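PDB 7EV5: Lactamase_B domain-containing protein from Bacillus lehensis G1, which binds two zinc ions in a metallo-beta-lactamase fold and is probably a promiscuous hydrolase, acting both as a B3 metallo-beta-lactamase and as a glyoxalase II. Local coordinates for residues His127-Ser132 with Leu171-Asn176. Residues are numbered along the deposited sequence; the frame is centred on the assembly and turned at random.
Sequences HTPGHS and LASIHN. With ZN (zinc ion), chain B.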
loop_
_atom_site.group_PDB
_atom_site.type_symbol
_atom_site.label_atom_id
_atom_site.label_comp_id
_atom_site.label_asym_id
_atom_site.label_seq_id
_atom_site.Cartn_x
_atom_site.Cartn_y
_atom_site.Cartn_z
ATOM N N HIS A 127 -7.746 -4.204 8.437
ATOM C CA HIS A 127 -6.455 -4.300 9.103
ATOM C C HIS A 127 -5.926 -5.706 8.832
ATOM O O HIS A 127 -6.536 -6.695 9.253
ATOM C CB HIS A 127 -6.593 -3.994 10.598
ATOM C CG HIS A 127 -5.283 -3.957 11.329
ATOM N ND1 HIS A 127 -5.144 -4.409 12.624
ATOM C CD2 HIS A 127 -4.052 -3.543 10.943
ATOM C CE1 HIS A 127 -3.886 -4.266 13.007
ATOM N NE2 HIS A 127 -3.202 -3.746 12.003
ATOM N N THR A 128 -4.821 -5.807 8.081
ATOM C CA THR A 128 -4.339 -7.081 7.543
ATOM C C THR A 128 -2.876 -7.290 7.911
ATOM O O THR A 128 -1.995 -7.327 7.034
ATOM C CB THR A 128 -4.526 -7.157 6.025
ATOM O OG1 THR A 128 -3.964 -5.997 5.402
ATOM C CG2 THR A 128 -6.001 -7.229 5.667
ATOM N N PRO A 129 -2.586 -7.455 9.207
ATOM C CA PRO A 129 -1.197 -7.649 9.657
ATOM C C PRO A 129 -0.632 -9.027 9.349
ATOM O O PRO A 129 -1.329 -9.919 8.856
ATOM C CB PRO A 129 -1.296 -7.422 11.172
ATOM C CG PRO A 129 -2.697 -7.909 11.501
ATOM C CD PRO A 129 -3.520 -7.382 10.348
ATOM N N GLY A 130 0.649 -9.212 9.662
ATOM C CA GLY A 130 1.343 -10.458 9.406
ATOM C C GLY A 130 2.668 -10.211 8.721
ATOM O O GLY A 130 3.705 -10.726 9.145
ATOM N N HIS A 131 2.637 -9.440 7.628
ATOM C CA HIS A 131 3.866 -8.927 7.036
ATOM C C HIS A 131 4.395 -7.731 7.832
ATOM O O HIS A 131 5.612 -7.572 7.993
ATOM C CB HIS A 131 3.608 -8.577 5.564
ATOM C CG HIS A 131 4.707 -7.797 4.907
ATOM N ND1 HIS A 131 5.860 -8.375 4.417
ATOM C CD2 HIS A 131 4.801 -6.479 4.623
ATOM C CE1 HIS A 131 6.623 -7.445 3.871
ATOM N NE2 HIS A 131 6.006 -6.279 3.987
ATOM N N SER A 132 3.501 -6.898 8.360
ATOM C CA SER A 132 3.889 -5.812 9.249
ATOM C C SER A 132 2.688 -5.495 10.128
ATOM O O SER A 132 1.545 -5.772 9.733
ATOM C CB SER A 132 4.361 -4.565 8.475
ATOM O OG SER A 132 3.287 -3.888 7.842
ATOM N N LEU A 171 -1.551 -15.531 7.521
ATOM C CA LEU A 171 -2.481 -16.479 6.916
ATOM C C LEU A 171 -3.917 -16.215 7.349
ATOM O O LEU A 171 -4.850 -16.380 6.554
ATOM C CB LEU A 171 -2.067 -17.914 7.232
ATOM C CG LEU A 171 -0.930 -18.418 6.348
ATOM C CD1 LEU A 171 -0.476 -19.763 6.806
ATOM C CD2 LEU A 171 -1.354 -18.463 4.882
ATOM N N ALA A 172 -4.117 -15.803 8.599
ATOM C CA ALA A 172 -5.454 -15.417 9.031
ATOM C C ALA A 172 -5.942 -14.180 8.292
ATOM O O ALA A 172 -7.104 -14.119 7.884
ATOM C CB ALA A 172 -5.479 -15.197 10.540
ATOM N N SER A 173 -5.087 -13.163 8.141
ATOM C CA SER A 173 -5.484 -12.007 7.339
ATOM C C SER A 173 -5.934 -12.424 5.949
ATOM O O SER A 173 -6.962 -11.949 5.450
ATOM C CB SER A 173 -4.351 -10.981 7.228
ATOM O OG SER A 173 -4.089 -10.391 8.480
ATOM N N ILE A 174 -5.183 -13.321 5.312
ATOM C CA ILE A 174 -5.513 -13.741 3.955
ATOM C C ILE A 174 -6.838 -14.496 3.927
ATOM O O ILE A 174 -7.754 -14.145 3.179
ATOM C CB ILE A 174 -4.360 -14.554 3.345
ATOM C CG1 ILE A 174 -3.154 -13.646 3.110
ATOM C CG2 ILE A 174 -4.798 -15.211 2.035
ATOM C CD1 ILE A 174 -1.895 -14.389 2.735
ATOM N N HIS A 175 -6.962 -15.542 4.743
ATOM C CA HIS A 175 -8.159 -16.374 4.680
ATOM C C HIS A 175 -9.393 -15.655 5.213
ATOM O O HIS A 175 -10.488 -15.816 4.660
ATOM C CB HIS A 175 -7.930 -17.670 5.449
ATOM C CG HIS A 175 -7.033 -18.633 4.741
ATOM N ND1 HIS A 175 -7.352 -19.181 3.516
ATOM C CD2 HIS A 175 -5.822 -19.136 5.073
ATOM C CE1 HIS A 175 -6.382 -19.990 3.132
ATOM N NE2 HIS A 175 -5.444 -19.987 4.062
ATOM N N ASN A 176 -9.246 -14.873 6.289
ATOM C CA ASN A 176 -10.407 -14.316 6.973
ATOM C C ASN A 176 -10.825 -12.948 6.459
ATOM O O ASN A 176 -11.996 -12.582 6.610
ATOM C CB ASN A 176 -10.175 -14.234 8.487
ATOM C CG ASN A 176 -9.890 -15.587 9.112
ATOM O OD1 ASN A 176 -10.255 -16.624 8.566
ATOM N ND2 ASN A 176 -9.201 -15.578 10.253
HETATM ZN ZN ZN B . 6.665 -4.477 3.233
HETATM O O HOH W 1 7.930 -4.107 1.813
#
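T128 of the loop that leaves strand 121-127 lies alongside S173 of helix 167-178, their CA atoms 5.1 Å apart, where this helix of the metallo-beta-lactamase fold packs on a zinc-binding loop. S173 carries the helix side alone: its CB points at the loop, and a residue as small as serine lets the two backbones come this near. With chi1 at -67° its OG is turned beside its own backbone N and reaches the carbonyl of P129. OG gives its proton to P129 O over 2.8 Å, arriving in the carbonyl plane on a lone pair with a C=O...OG angle of 136°. P129 N is also near OG but has no hydrogen to share, so the two are not bonded; the proline ring instead packs beside the hydroxyl, with CD 3.6 Å from S173 OG. The same CD lies over the centre of the H127 imidazole, 3.8 Å above the plane, while H127 NE2 bonds to P133 O. T128 touches the serine through carbon, CB to CB at 4.0 Å; its OG1 is hydrogen-bonded to S137 on strand 136-140, the strand to which the loop leads. G130 has a positive phi, which suits glycine because it has no side chain to meet P129 O, the atom that accepts the serine bond. Beyond this turn H131 joins H54, H56 and D150 at a zinc site. Its ND1 bonds to R159 O, which fixes the ring's rotation, and its NE2 meets the zinc ion at 2.1 Å.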